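PDB 3GAZ: alcohol dehydrogenase superfamily protein from Novosphingobium aromaticivorans, which probably catalyses an NADP-dependent oxidation or reduction, as a member of the medium-chain alcohol dehydrogenase and enoyl reductase family. Local coordinates for residues A10-E15 with R23-P28; A49-G54 with G96-L101; D206-H211 with Q215-V220; A231-V236 with H251-L256. All blocks are in the same frame, centred on the assembly; numbering follows the deposited sequence.

Followed from the N terminus, the four contacts come strictly in series: each closes before the next opens, and none nests in or crosses another. Contact 1 closes the short hairpin of strands 7-13 and 20-26. Contact 2 closes a longer excursion, bringing the loop 96-101 back to the helix 46-52 within the GroES-like domain; Val13 and Arg52 pack together where the two meet. Contact 3 closes the short turn between helix 204-212 and strand 217-222, and contact 4 the span from helix 227-235 through strand 240-244 to helix 254-258, both in the nucleotide-binding domain. Strand 217-222 runs on into helix 227-235, and Phe217 N probably bonds to Ala235 O, coupling contacts 3 and 4.

Contact 1 of 4, residues A10-E15 with R23-P28; sequences AAVVEE and RKLARP
The pairing of Ala10 with Arg23 is an antiparallel, hydrogen-bonded bridge in the N-terminal beta hairpin of strands 7-13 and 20-26, and it illustrates how a small two-stranded sheet is fastened by backbone and finished by side chains. Ala10 N donates to Arg23 O at 3.0 Å, and Arg23 N returns the bond to Ala10 O at 2.8 Å. The two short segments run at 102° to each other, so the hairpin is strongly twisted; Ala10-Arg23 is their one bridge, and side chains make the rest of the contact between them. Val12 sends its CG2 branch across, the methyl that lies anti to the carbonyl carbon because CG1 is anti to the backbone N (chi1 -178°). That methyl rests 4.0 Å from Leu25 CD1 and 4.2 Å from Arg23 CG, while Ala10 CB meets the same Leu25 CD1 at 4.2 Å. The chain of Arg23 is bent at chi2 and chi3 and folds back, and Leu25 CD2 lies 3.6 Å above the guanidinium plane, offset toward its rim. A water in that plane accepts from Arg23 NH1 and donates to Glu14 OE2, bridging opposite charges that do not touch directly. The stronger polar partner of Arg23 is Glu188 of the second subunit, which takes NH2 in a salt bridge, so this side of the hairpin faces the dimer partner. Within the chain, Val12 continues the ladder by backbone bonding to Val21, Leu25 does so with Met8, and Ala10 packs on Ile66 and Ala106 from neighbouring loops.

Contact 2 of 4, residues A49-G54 with G96-L101; sequences AKIRAG and GGVGGL
Gly97 meets the helix 46-52 through its carbonyl oxygen, which lies 3.6 Å from Ile51 CD1, and the loop 96-101 that carries it shows how a glycine-rich turn can be packed against a helix by very few atoms. The loop starts at Gly96, where a side chain would run into Leu101 CB. Gly97 follows with phi 87°, a backbone shape in which a CB would collide with the preceding carbonyl oxygen, and its N bonds to Leu101 O at 3.2 Å. Val98 gives the one apolar side chain of the loop that reaches the helix: its CG1 sits 4.2 Å from Ile51 CD1, the two side chains crossing at about a right angle. Ile51 extends toward them, CG1 being anti to the carbonyl carbon (chi1 -70°) and CD1 carried outward by an extended chi2 (168°), which makes this terminal methyl the touching atom in both meetings. Gly99 and Gly100 then form the corner of a type I' turn from Val98 to Leu101, closed by Leu101 N to Val98 O at 2.9 Å; both have positive phi. Gln61 steadies the turn by bonding to Gly100 N and Leu101 O. Ile51 also packs on Ala56 and Ala59, and Val98 on Leu272 of helix 270-274. Beyond the last turn of the helix, Gly54 with its positive phi completes a Schellman motif. The whole is plain buried packing between a helix and the loop joining strands 90-94 and 108-112, within the GroES-like domain of the alcohol dehydrogenase superfamily.

Contact 3 of 4, residues D206-H211 with Q215-V220; sequences DYAAEH and QGFDLV
Helix 204-212 and the strand that follows it, 217-222, form a helix-to-strand connection of the Rossmann-type nucleotide-binding domain, and their meeting exemplifies how such a helix is seated by aromatic and alanine contacts. The central pair is Tyr207 and Phe217, whose side chains cross at about a right angle. They meet edge against edge: Phe217 CE2 lies in the plane of the Tyr207 ring, 3.8 Å from its CD2, and that CD2 in turn lies near the plane of the Phe217 ring. Phe217 CZ follows at 4.0 Å from Tyr207 CD2, and Phe217 CE2 is 3.9 Å from Tyr207 CE2. The tyrosine adopts an unusual setting for a helical residue, with CG between the backbone N and the carbonyl carbon (chi1 54°), and this swings the ring across to the phenylalanine. Ala208 fills in beside it, its CA being 4.2 Å from Phe217 CE2 and its CB 4.3 Å from Gly216 CA. Here the backbones come close, the two CA atoms of Ala208 and Gly216 lying 5.1 Å apart; at the backbone angles of Gly216 a CB would press on the carbonyl oxygen of Gln215. Thr212 OG1 bonds to both Ala208 O and Gly216 N and so links the last turns of the helix to the residue just before the strand. Around this core, Phe179 meets the rings of both His211 and Phe217, strand 153-157 presents Leu155 to both Tyr207 and Phe217, and Ala235 of helix 227-235 packs against the same two aromatics.

Contact 4 of 4, residues A231-V236 with H251-L256; sequences ASFSAV and HKLAPL
Apolar packing dominates the meeting of Phe233 with 251-256, a compact case of one aromatic ring collecting contacts from a loop and the start of the helix after it. Over one face lies Leu256, whose CG stands 4.3 Å from the centroid of the Phe233 ring and only 4° off its normal, a CH-pi contact. Both leucine methyls also reach the ring, Leu256 CD1 at 4.1 Å from Phe233 CZ and Leu256 CD2 at the same distance from Phe233 CD1. Nearer the backbone, Pro255 CB touches Phe233 CB at 4.0 Å, and at the far end of the ring Leu253 CD2 approaches Phe233 CE2 to 4.1 Å. The ring is placed for this by chi1 of -70°, which leaves CG anti to the carbonyl carbon. A polar neighbour comes at the edge, where Lys252 O lies near the ring plane, 3.8 Å from Phe233 CD2. An alanine here would lose the ring, and Leu256 would probably be left without the face it packs on, with a gap beside Leu253. The polar end of His251, whose CB is 4.3 Å from Phe233 CE2, turns instead to Gly226 O. Val242 backs Phe233 from strand 240-244, and Lys259 NZ bonds to the carbonyls of Phe233, Ser234 and Val236. The arrangement is surface packing of a helix flanking the parallel sheet of the Rossmann-type domain against the loop 251-253 and the start of helix 254-258.

Contact 1 of 4, residues A10-E15 with R23-P28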
loop_
_atom_site.group_PDB
_atom_site.type_symbol
_atom_site.label_atom_id
_atom_site.label_comp_id
_atom_site.label_asym_id
_atom_site.label_seq_id
_atom_site.Cartn_x
_atom_site.Cartn_y
_atom_site.Cartn_z
ATOM N N ALA A 10 6.487 -18.679 -2.147
ATOM C CA ALA A 10 5.344 -17.809 -2.364
ATOM C C ALA A 10 5.079 -17.701 -3.856
ATOM O O ALA A 10 5.980 -17.892 -4.676
ATOM C CB ALA A 10 5.611 -16.420 -1.780
ATOM N N ALA A 11 3.833 -17.407 -4.203
ATOM C CA ALA A 11 3.455 -17.247 -5.596
ATOM C C ALA A 11 3.453 -15.748 -5.855
ATOM O O ALA A 11 2.801 -14.981 -5.143
ATOM C CB ALA A 11 2.074 -17.833 -5.843
ATOM N N VAL A 12 4.196 -15.332 -6.869
ATOM C CA VAL A 12 4.284 -13.925 -7.201
ATOM C C VAL A 12 3.766 -13.628 -8.596
ATOM O O VAL A 12 4.107 -14.327 -9.551
ATOM C CB VAL A 12 5.752 -13.429 -7.129
ATOM C CG1 VAL A 12 5.817 -11.939 -7.441
ATOM C CG2 VAL A 12 6.337 -13.719 -5.760
ATOM N N VAL A 13 2.926 -12.602 -8.711
ATOM C CA VAL A 13 2.428 -12.185 -10.008
ATOM C C VAL A 13 3.398 -11.060 -10.345
ATOM O O VAL A 13 3.419 -10.025 -9.678
ATOM C CB VAL A 13 0.979 -11.656 -9.936
ATOM C CG1 VAL A 13 0.557 -11.124 -11.294
ATOM C CG2 VAL A 13 0.042 -12.777 -9.511
ATOM N N GLU A 14 4.225 -11.285 -11.360
ATOM C CA GLU A 14 5.249 -10.326 -11.750
ATOM C C GLU A 14 4.764 -9.143 -12.575
ATOM O O GLU A 14 5.234 -8.019 -12.389
ATOM C CB GLU A 14 6.367 -11.067 -12.482
ATOM C CG GLU A 14 6.745 -12.364 -11.781
ATOM C CD GLU A 14 8.022 -12.984 -12.306
ATOM O OE1 GLU A 14 8.168 -13.090 -13.541
ATOM O OE2 GLU A 14 8.871 -13.377 -11.477
ATOM N N GLU A 15 3.835 -9.396 -13.488
ATOM C CA GLU A 15 3.290 -8.342 -14.330
ATOM C C GLU A 15 1.824 -8.604 -14.644
ATOM O O GLU A 15 1.325 -9.711 -14.440
ATOM C CB GLU A 15 4.083 -8.224 -15.638
ATOM C CG GLU A 15 4.090 -9.472 -16.521
ATOM C CD GLU A 15 5.144 -10.482 -16.112
ATOM O OE1 GLU A 15 6.299 -10.067 -15.870
ATOM O OE2 GLU A 15 4.826 -11.689 -16.045
ATOM N N ARG A 23 8.244 -18.657 -6.095
ATOM C CA ARG A 23 9.574 -18.123 -5.798
ATOM C C ARG A 23 9.996 -18.422 -4.357
ATOM O O ARG A 23 9.148 -18.514 -3.467
ATOM C CB ARG A 23 9.566 -16.598 -5.978
ATOM C CG ARG A 23 9.345 -16.091 -7.398
ATOM C CD ARG A 23 10.562 -16.375 -8.256
ATOM N NE ARG A 23 11.803 -15.989 -7.582
ATOM C CZ ARG A 23 12.124 -14.742 -7.246
ATOM N NH1 ARG A 23 11.296 -13.740 -7.519
ATOM N NH2 ARG A 23 13.273 -14.497 -6.625
ATOM N N LYS A 24 11.300 -18.579 -4.127
ATOM C CA LYS A 24 11.790 -18.792 -2.768
ATOM C C LYS A 24 12.260 -17.408 -2.335
ATOM O O LYS A 24 13.206 -16.863 -2.901
ATOM C CB LYS A 24 12.962 -19.779 -2.729
ATOM C CG LYS A 24 13.549 -19.962 -1.325
ATOM C CD LYS A 24 14.551 -21.109 -1.251
ATOM C CE LYS A 24 15.826 -20.818 -2.031
ATOM N NZ LYS A 24 16.770 -21.980 -1.994
ATOM N N LEU A 25 11.583 -16.837 -1.344
ATOM C CA LEU A 25 11.900 -15.492 -0.868
ATOM C C LEU A 25 12.190 -15.460 0.620
ATOM O O LEU A 25 11.967 -16.436 1.335
ATOM C CB LEU A 25 10.720 -14.554 -1.146
ATOM C CG LEU A 25 10.142 -14.565 -2.561
ATOM C CD1 LEU A 25 8.828 -13.798 -2.591
ATOM C CD2 LEU A 25 11.154 -13.964 -3.524
ATOM N N ALA A 26 12.673 -14.314 1.083
ATOM C CA ALA A 26 12.972 -14.139 2.495
ATOM C C ALA A 26 11.691 -14.358 3.294
ATOM O O ALA A 26 10.618 -13.881 2.915
ATOM C CB ALA A 26 13.509 -12.736 2.743
ATOM N N ARG A 27 11.799 -15.096 4.391
ATOM C CA ARG A 27 10.640 -15.344 5.234
ATOM C C ARG A 27 10.424 -14.096 6.087
ATOM O O ARG A 27 11.358 -13.591 6.701
ATOM C CB ARG A 27 10.879 -16.554 6.137
ATOM C CG ARG A 27 9.661 -16.947 6.953
ATOM C CD ARG A 27 9.953 -18.130 7.861
ATOM N NE ARG A 27 10.352 -19.309 7.100
ATOM C CZ ARG A 27 10.522 -20.518 7.625
ATOM N NH1 ARG A 27 10.330 -20.715 8.925
ATOM N NH2 ARG A 27 10.876 -21.534 6.848
ATOM N N PRO A 28 9.187 -13.576 6.123
ATOM C CA PRO A 28 8.868 -12.382 6.907
ATOM C C PRO A 28 9.157 -12.574 8.388
ATOM O O PRO A 28 9.111 -13.693 8.905
ATOM C CB PRO A 28 7.378 -12.184 6.648
ATOM C CG PRO A 28 7.198 -12.753 5.289
ATOM C CD PRO A 28 8.013 -14.014 5.352
HETATM O O HOH W 1 9.016 -13.110 -8.951
#

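Contact 2 of 4, residues A49-G54 with G96-L101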
loop_
_atom_site.group_PDB
_atom_site.type_symbol
_atom_site.label_atom_id
_atom_site.label_comp_id
_atom_site.label_asym_id
_atom_site.label_seq_id
_atom_site.Cartn_x
_atom_site.Cartn_y
_atom_site.Cartn_z
ATOM N N ALA A 49 -8.164 -11.519 -9.002
ATOM C CA ALA A 49 -8.004 -11.643 -10.447
ATOM C C ALA A 49 -7.982 -10.272 -11.104
ATOM O O ALA A 49 -7.245 -10.048 -12.060
ATOM C CB ALA A 49 -9.130 -12.494 -11.034
ATOM N N LYS A 50 -8.794 -9.352 -10.593
ATOM C CA LYS A 50 -8.822 -8.009 -11.147
ATOM C C LYS A 50 -7.462 -7.367 -10.895
ATOM O O LYS A 50 -6.939 -6.638 -11.742
ATOM C CB LYS A 50 -9.926 -7.176 -10.494
ATOM C CG LYS A 50 -10.015 -5.768 -11.059
ATOM C CD LYS A 50 -11.013 -4.902 -10.297
ATOM C CE LYS A 50 -12.360 -4.830 -10.989
ATOM N NZ LYS A 50 -13.224 -3.795 -10.346
ATOM N N ILE A 51 -6.888 -7.649 -9.728
ATOM C CA ILE A 51 -5.579 -7.116 -9.376
ATOM C C ILE A 51 -4.496 -7.751 -10.254
ATOM O O ILE A 51 -3.554 -7.080 -10.681
ATOM C CB ILE A 51 -5.251 -7.380 -7.877
ATOM C CG1 ILE A 51 -6.146 -6.510 -6.989
ATOM C CG2 ILE A 51 -3.782 -7.069 -7.598
ATOM C CD1 ILE A 51 -6.119 -6.900 -5.513
ATOM N N ARG A 52 -4.634 -9.047 -10.520
ATOM C CA ARG A 52 -3.674 -9.769 -11.353
ATOM C C ARG A 52 -3.638 -9.153 -12.749
ATOM O O ARG A 52 -2.578 -9.051 -13.371
ATOM C CB ARG A 52 -4.073 -11.242 -11.460
ATOM C CG ARG A 52 -3.170 -12.073 -12.347
ATOM C CD ARG A 52 -3.759 -13.456 -12.568
ATOM N NE ARG A 52 -2.861 -14.325 -13.320
ATOM C CZ ARG A 52 -3.223 -15.487 -13.855
ATOM N NH1 ARG A 52 -4.470 -15.921 -13.723
ATOM N NH2 ARG A 52 -2.339 -16.221 -14.519
ATOM N N ALA A 53 -4.807 -8.747 -13.235
ATOM C CA ALA A 53 -4.922 -8.140 -14.557
ATOM C C ALA A 53 -4.503 -6.670 -14.536
ATOM O O ALA A 53 -4.467 -6.012 -15.578
ATOM C CB ALA A 53 -6.357 -8.272 -15.064
ATOM N N GLY A 54 -4.182 -6.165 -13.348
ATOM C CA GLY A 54 -3.769 -4.780 -13.218
ATOM C C GLY A 54 -4.898 -3.810 -13.498
ATOM O O GLY A 54 -4.670 -2.704 -13.991
ATOM N N GLY A 96 -4.258 -9.234 3.917
ATOM C CA GLY A 96 -3.473 -8.483 2.951
ATOM C C GLY A 96 -3.944 -8.647 1.523
ATOM O O GLY A 96 -5.138 -8.804 1.276
ATOM N N GLY A 97 -3.007 -8.607 0.582
ATOM C CA GLY A 97 -3.370 -8.758 -0.815
ATOM C C GLY A 97 -3.755 -7.439 -1.457
ATOM O O GLY A 97 -3.973 -7.370 -2.669
ATOM N N VAL A 98 -3.834 -6.392 -0.643
ATOM C CA VAL A 98 -4.184 -5.054 -1.121
ATOM C C VAL A 98 -3.339 -3.985 -0.425
ATOM O O VAL A 98 -2.705 -4.245 0.598
ATOM C CB VAL A 98 -5.663 -4.727 -0.851
ATOM C CG1 VAL A 98 -6.563 -5.740 -1.543
ATOM C CG2 VAL A 98 -5.922 -4.712 0.658
ATOM N N GLY A 99 -3.336 -2.779 -0.991
ATOM C CA GLY A 99 -2.595 -1.672 -0.411
ATOM C C GLY A 99 -1.119 -1.909 -0.155
ATOM O O GLY A 99 -0.536 -1.288 0.737
ATOM N N GLY A 100 -0.508 -2.799 -0.934
ATOM C CA GLY A 100 0.906 -3.080 -0.756
ATOM C C GLY A 100 1.207 -4.151 0.284
ATOM O O GLY A 100 2.366 -4.524 0.481
ATOM N N LEU A 101 0.173 -4.643 0.956
ATOM C CA LEU A 101 0.346 -5.681 1.969
ATOM C C LEU A 101 0.600 -7.022 1.285
ATOM O O LEU A 101 -0.042 -7.338 0.278
ATOM C CB LEU A 101 -0.910 -5.783 2.842
ATOM C CG LEU A 101 -1.205 -4.604 3.779
ATOM C CD1 LEU A 101 -2.632 -4.692 4.279
ATOM C CD2 LEU A 101 -0.223 -4.616 4.949
#

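Contact 3 of 4, residues D206-H211 with Q215-V220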
loop_
_atom_site.group_PDB
_atom_site.type_symbol
_atom_site.label_atom_id
_atom_site.label_comp_id
_atom_site.label_asym_id
_atom_site.label_seq_id
_atom_site.Cartn_x
_atom_site.Cartn_y
_atom_site.Cartn_z
ATOM N N ASP A 206 -42.968 -8.362 -8.285
ATOM C CA ASP A 206 -43.613 -9.661 -8.204
ATOM C C ASP A 206 -43.241 -10.425 -6.935
ATOM O O ASP A 206 -44.131 -10.889 -6.220
ATOM C CB ASP A 206 -43.294 -10.496 -9.448
ATOM C CG ASP A 206 -43.755 -9.826 -10.735
ATOM O OD1 ASP A 206 -44.711 -9.024 -10.678
ATOM O OD2 ASP A 206 -43.172 -10.104 -11.805
ATOM N N TYR A 207 -41.950 -10.564 -6.631
ATOM C CA TYR A 207 -41.610 -11.287 -5.410
ATOM C C TYR A 207 -41.933 -10.485 -4.153
ATOM O O TYR A 207 -42.159 -11.065 -3.092
ATOM C CB TYR A 207 -40.149 -11.784 -5.400
ATOM C CG TYR A 207 -39.047 -10.775 -5.636
ATOM C CD1 TYR A 207 -38.328 -10.771 -6.838
ATOM C CD2 TYR A 207 -38.658 -9.886 -4.633
ATOM C CE1 TYR A 207 -37.242 -9.911 -7.030
ATOM C CE2 TYR A 207 -37.575 -9.019 -4.816
ATOM C CZ TYR A 207 -36.872 -9.041 -6.013
ATOM O OH TYR A 207 -35.790 -8.210 -6.181
ATOM N N ALA A 208 -41.982 -9.159 -4.269
ATOM C CA ALA A 208 -42.332 -8.318 -3.123
ATOM C C ALA A 208 -43.819 -8.528 -2.826
ATOM O O ALA A 208 -44.248 -8.544 -1.665
ATOM C CB ALA A 208 -42.069 -6.842 -3.436
ATOM N N ALA A 209 -44.605 -8.691 -3.887
ATOM C CA ALA A 209 -46.039 -8.915 -3.734
ATOM C C ALA A 209 -46.307 -10.266 -3.067
ATOM O O ALA A 209 -47.091 -10.357 -2.131
ATOM C CB ALA A 209 -46.725 -8.859 -5.091
ATOM N N GLU A 210 -45.644 -11.314 -3.547
ATOM C CA GLU A 210 -45.840 -12.653 -2.998
ATOM C C GLU A 210 -45.393 -12.816 -1.551
ATOM O O GLU A 210 -46.049 -13.504 -0.772
ATOM C CB GLU A 210 -45.101 -13.704 -3.845
ATOM C CG GLU A 210 -45.360 -15.146 -3.387
ATOM C CD GLU A 210 -44.402 -16.173 -3.992
ATOM O OE1 GLU A 210 -43.719 -15.865 -4.990
ATOM O OE2 GLU A 210 -44.343 -17.305 -3.470
ATOM N N HIS A 211 -44.288 -12.175 -1.186
ATOM C CA HIS A 211 -43.740 -12.341 0.156
ATOM C C HIS A 211 -43.884 -11.228 1.188
ATOM O O HIS A 211 -43.663 -11.465 2.375
ATOM C CB HIS A 211 -42.261 -12.714 0.034
ATOM C CG HIS A 211 -42.021 -13.957 -0.765
ATOM N ND1 HIS A 211 -42.444 -15.201 -0.347
ATOM C CD2 HIS A 211 -41.417 -14.146 -1.960
ATOM C CE1 HIS A 211 -42.108 -16.104 -1.251
ATOM N NE2 HIS A 211 -41.484 -15.490 -2.240
ATOM N N GLN A 215 -45.525 -4.745 0.171
ATOM C CA GLN A 215 -44.922 -3.634 0.904
ATOM C C GLN A 215 -43.438 -3.446 0.586
ATOM O O GLN A 215 -42.932 -2.320 0.553
ATOM C CB GLN A 215 -45.056 -3.854 2.415
ATOM C CG GLN A 215 -46.476 -3.844 2.956
ATOM C CD GLN A 215 -47.209 -2.557 2.644
ATOM O OE1 GLN A 215 -47.995 -2.491 1.700
ATOM N NE2 GLN A 215 -46.944 -1.520 3.429
ATOM N N GLY A 216 -42.745 -4.553 0.352
ATOM C CA GLY A 216 -41.321 -4.483 0.094
ATOM C C GLY A 216 -40.620 -5.011 1.330
ATOM O O GLY A 216 -41.279 -5.430 2.282
ATOM N N PHE A 217 -39.292 -4.977 1.332
ATOM C CA PHE A 217 -38.501 -5.485 2.452
ATOM C C PHE A 217 -37.863 -4.368 3.289
ATOM O O PHE A 217 -37.457 -3.342 2.749
ATOM C CB PHE A 217 -37.393 -6.399 1.914
ATOM C CG PHE A 217 -37.893 -7.510 1.029
ATOM C CD1 PHE A 217 -38.168 -8.771 1.554
ATOM C CD2 PHE A 217 -38.101 -7.292 -0.329
ATOM C CE1 PHE A 217 -38.645 -9.798 0.734
ATOM C CE2 PHE A 217 -38.577 -8.310 -1.155
ATOM C CZ PHE A 217 -38.850 -9.563 -0.622
ATOM N N ASP A 218 -37.765 -4.578 4.603
ATOM C CA ASP A 218 -37.157 -3.581 5.487
ATOM C C ASP A 218 -35.698 -3.323 5.106
ATOM O O ASP A 218 -35.221 -2.185 5.142
ATOM C CB ASP A 218 -37.179 -4.045 6.946
ATOM C CG ASP A 218 -38.580 -4.232 7.491
ATOM O OD1 ASP A 218 -39.427 -3.335 7.294
ATOM O OD2 ASP A 218 -38.826 -5.275 8.133
ATOM N N LEU A 219 -34.995 -4.393 4.742
ATOM C CA LEU A 219 -33.583 -4.293 4.386
ATOM C C LEU A 219 -33.231 -5.096 3.134
ATOM O O LEU A 219 -33.604 -6.260 3.016
ATOM C CB LEU A 219 -32.738 -4.787 5.568
ATOM C CG LEU A 219 -31.211 -4.810 5.462
ATOM C CD1 LEU A 219 -30.674 -3.411 5.156
ATOM C CD2 LEU A 219 -30.642 -5.324 6.785
ATOM N N VAL A 220 -32.526 -4.467 2.196
ATOM C CA VAL A 220 -32.104 -5.151 0.974
ATOM C C VAL A 220 -30.584 -5.079 0.831
ATOM O O VAL A 220 -30.005 -3.993 0.843
ATOM C CB VAL A 220 -32.722 -4.520 -0.292
ATOM C CG1 VAL A 220 -32.231 -5.273 -1.534
ATOM C CG2 VAL A 220 -34.253 -4.566 -0.220
#

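Contact 4 of 4, residues A231-V236 with H251-L256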
loop_
_atom_site.group_PDB
_atom_site.type_symbol
_atom_site.label_atom_id
_atom_site.label_comp_id
_atom_site.label_asym_id
_atom_site.label_seq_id
_atom_site.Cartn_x
_atom_site.Cartn_y
_atom_site.Cartn_z
ATOM N N ALA A 231 -32.709 -2.759 -8.879
ATOM C CA ALA A 231 -33.787 -3.664 -8.499
ATOM C C ALA A 231 -33.977 -3.623 -6.984
ATOM O O ALA A 231 -35.091 -3.753 -6.482
ATOM C CB ALA A 231 -33.462 -5.089 -8.960
ATOM N N SER A 232 -32.876 -3.431 -6.262
ATOM C CA SER A 232 -32.919 -3.364 -4.806
ATOM C C SER A 232 -33.694 -2.125 -4.362
ATOM O O SER A 232 -34.442 -2.167 -3.385
ATOM C CB SER A 232 -31.497 -3.321 -4.238
ATOM O OG SER A 232 -30.777 -4.493 -4.594
ATOM N N PHE A 233 -33.503 -1.020 -5.075
ATOM C CA PHE A 233 -34.211 0.212 -4.748
ATOM C C PHE A 233 -35.701 -0.034 -4.967
ATOM O O PHE A 233 -36.546 0.555 -4.298
ATOM C CB PHE A 233 -33.760 1.365 -5.653
ATOM C CG PHE A 233 -32.356 1.862 -5.388
ATOM C CD1 PHE A 233 -31.666 1.504 -4.234
ATOM C CD2 PHE A 233 -31.756 2.754 -6.270
ATOM C CE1 PHE A 233 -30.393 2.027 -3.966
ATOM C CE2 PHE A 233 -30.485 3.282 -6.012
ATOM C CZ PHE A 233 -29.808 2.921 -4.854
ATOM N N SER A 234 -36.009 -0.910 -5.915
ATOM C CA SER A 234 -37.392 -1.229 -6.241
ATOM C C SER A 234 -38.056 -2.143 -5.203
ATOM O O SER A 234 -39.251 -2.017 -4.930
ATOM C CB SER A 234 -37.448 -1.878 -7.628
ATOM O OG SER A 234 -38.778 -2.185 -7.996
ATOM N N ALA A 235 -37.276 -3.040 -4.609
ATOM C CA ALA A 235 -37.791 -3.987 -3.620
ATOM C C ALA A 235 -37.860 -3.486 -2.176
ATOM O O ALA A 235 -38.551 -4.079 -1.348
ATOM C CB ALA A 235 -36.960 -5.267 -3.668
ATOM N N VAL A 236 -37.146 -2.405 -1.867
ATOM C CA VAL A 236 -37.125 -1.881 -0.502
ATOM C C VAL A 236 -38.453 -1.251 -0.068
ATOM O O VAL A 236 -39.152 -0.628 -0.866
ATOM C CB VAL A 236 -35.963 -0.854 -0.322
ATOM C CG1 VAL A 236 -36.274 0.441 -1.065
ATOM C CG2 VAL A 236 -35.709 -0.596 1.157
ATOM N N HIS A 251 -26.512 5.604 -10.686
ATOM C CA HIS A 251 -27.874 5.112 -10.564
ATOM C C HIS A 251 -28.919 6.204 -10.404
ATOM O O HIS A 251 -28.628 7.298 -9.924
ATOM C CB HIS A 251 -27.983 4.145 -9.380
ATOM C CG HIS A 251 -27.179 2.894 -9.544
ATOM N ND1 HIS A 251 -25.832 2.830 -9.259
ATOM C CD2 HIS A 251 -27.529 1.663 -9.988
ATOM C CE1 HIS A 251 -25.387 1.615 -9.518
ATOM N NE2 HIS A 251 -26.397 0.887 -9.962
ATOM N N LYS A 252 -30.141 5.896 -10.825
ATOM C CA LYS A 252 -31.254 6.827 -10.701
ATOM C C LYS A 252 -31.692 6.741 -9.243
ATOM O O LYS A 252 -32.055 5.668 -8.764
ATOM C CB LYS A 252 -32.400 6.404 -11.621
ATOM C CG LYS A 252 -33.696 7.152 -11.391
ATOM C CD LYS A 252 -33.530 8.653 -11.583
ATOM C CE LYS A 252 -34.849 9.267 -12.011
ATOM N NZ LYS A 252 -35.359 8.619 -13.253
ATOM N N LEU A 253 -31.660 7.868 -8.542
ATOM C CA LEU A 253 -32.020 7.884 -7.128
ATOM C C LEU A 253 -33.489 8.154 -6.810
ATOM O O LEU A 253 -33.901 8.043 -5.658
ATOM C CB LEU A 253 -31.140 8.898 -6.390
ATOM C CG LEU A 253 -29.629 8.678 -6.540
ATOM C CD1 LEU A 253 -28.868 9.622 -5.606
ATOM C CD2 LEU A 253 -29.294 7.230 -6.211
ATOM N N ALA A 254 -34.280 8.486 -7.823
ATOM C CA ALA A 254 -35.700 8.789 -7.625
ATOM C C ALA A 254 -36.455 7.842 -6.680
ATOM O O ALA A 254 -37.209 8.291 -5.815
ATOM C CB ALA A 254 -36.412 8.851 -8.981
ATOM N N PRO A 255 -36.276 6.521 -6.838
ATOM C CA PRO A 255 -36.974 5.573 -5.961
ATOM C C PRO A 255 -36.756 5.813 -4.466
ATOM O O PRO A 255 -37.657 5.585 -3.657
ATOM C CB PRO A 255 -36.428 4.224 -6.415
ATOM C CG PRO A 255 -36.220 4.444 -7.892
ATOM C CD PRO A 255 -35.557 5.809 -7.909
ATOM N N LEU A 256 -35.561 6.270 -4.101
ATOM C CA LEU A 256 -35.250 6.523 -2.701
ATOM C C LEU A 256 -36.013 7.713 -2.138
ATOM O O LEU A 256 -36.300 7.759 -0.942
ATOM C CB LEU A 256 -33.743 6.732 -2.517
ATOM C CG LEU A 256 -32.893 5.485 -2.767
ATOM C CD1 LEU A 256 -31.430 5.812 -2.505
ATOM C CD2 LEU A 256 -33.353 4.355 -1.859
#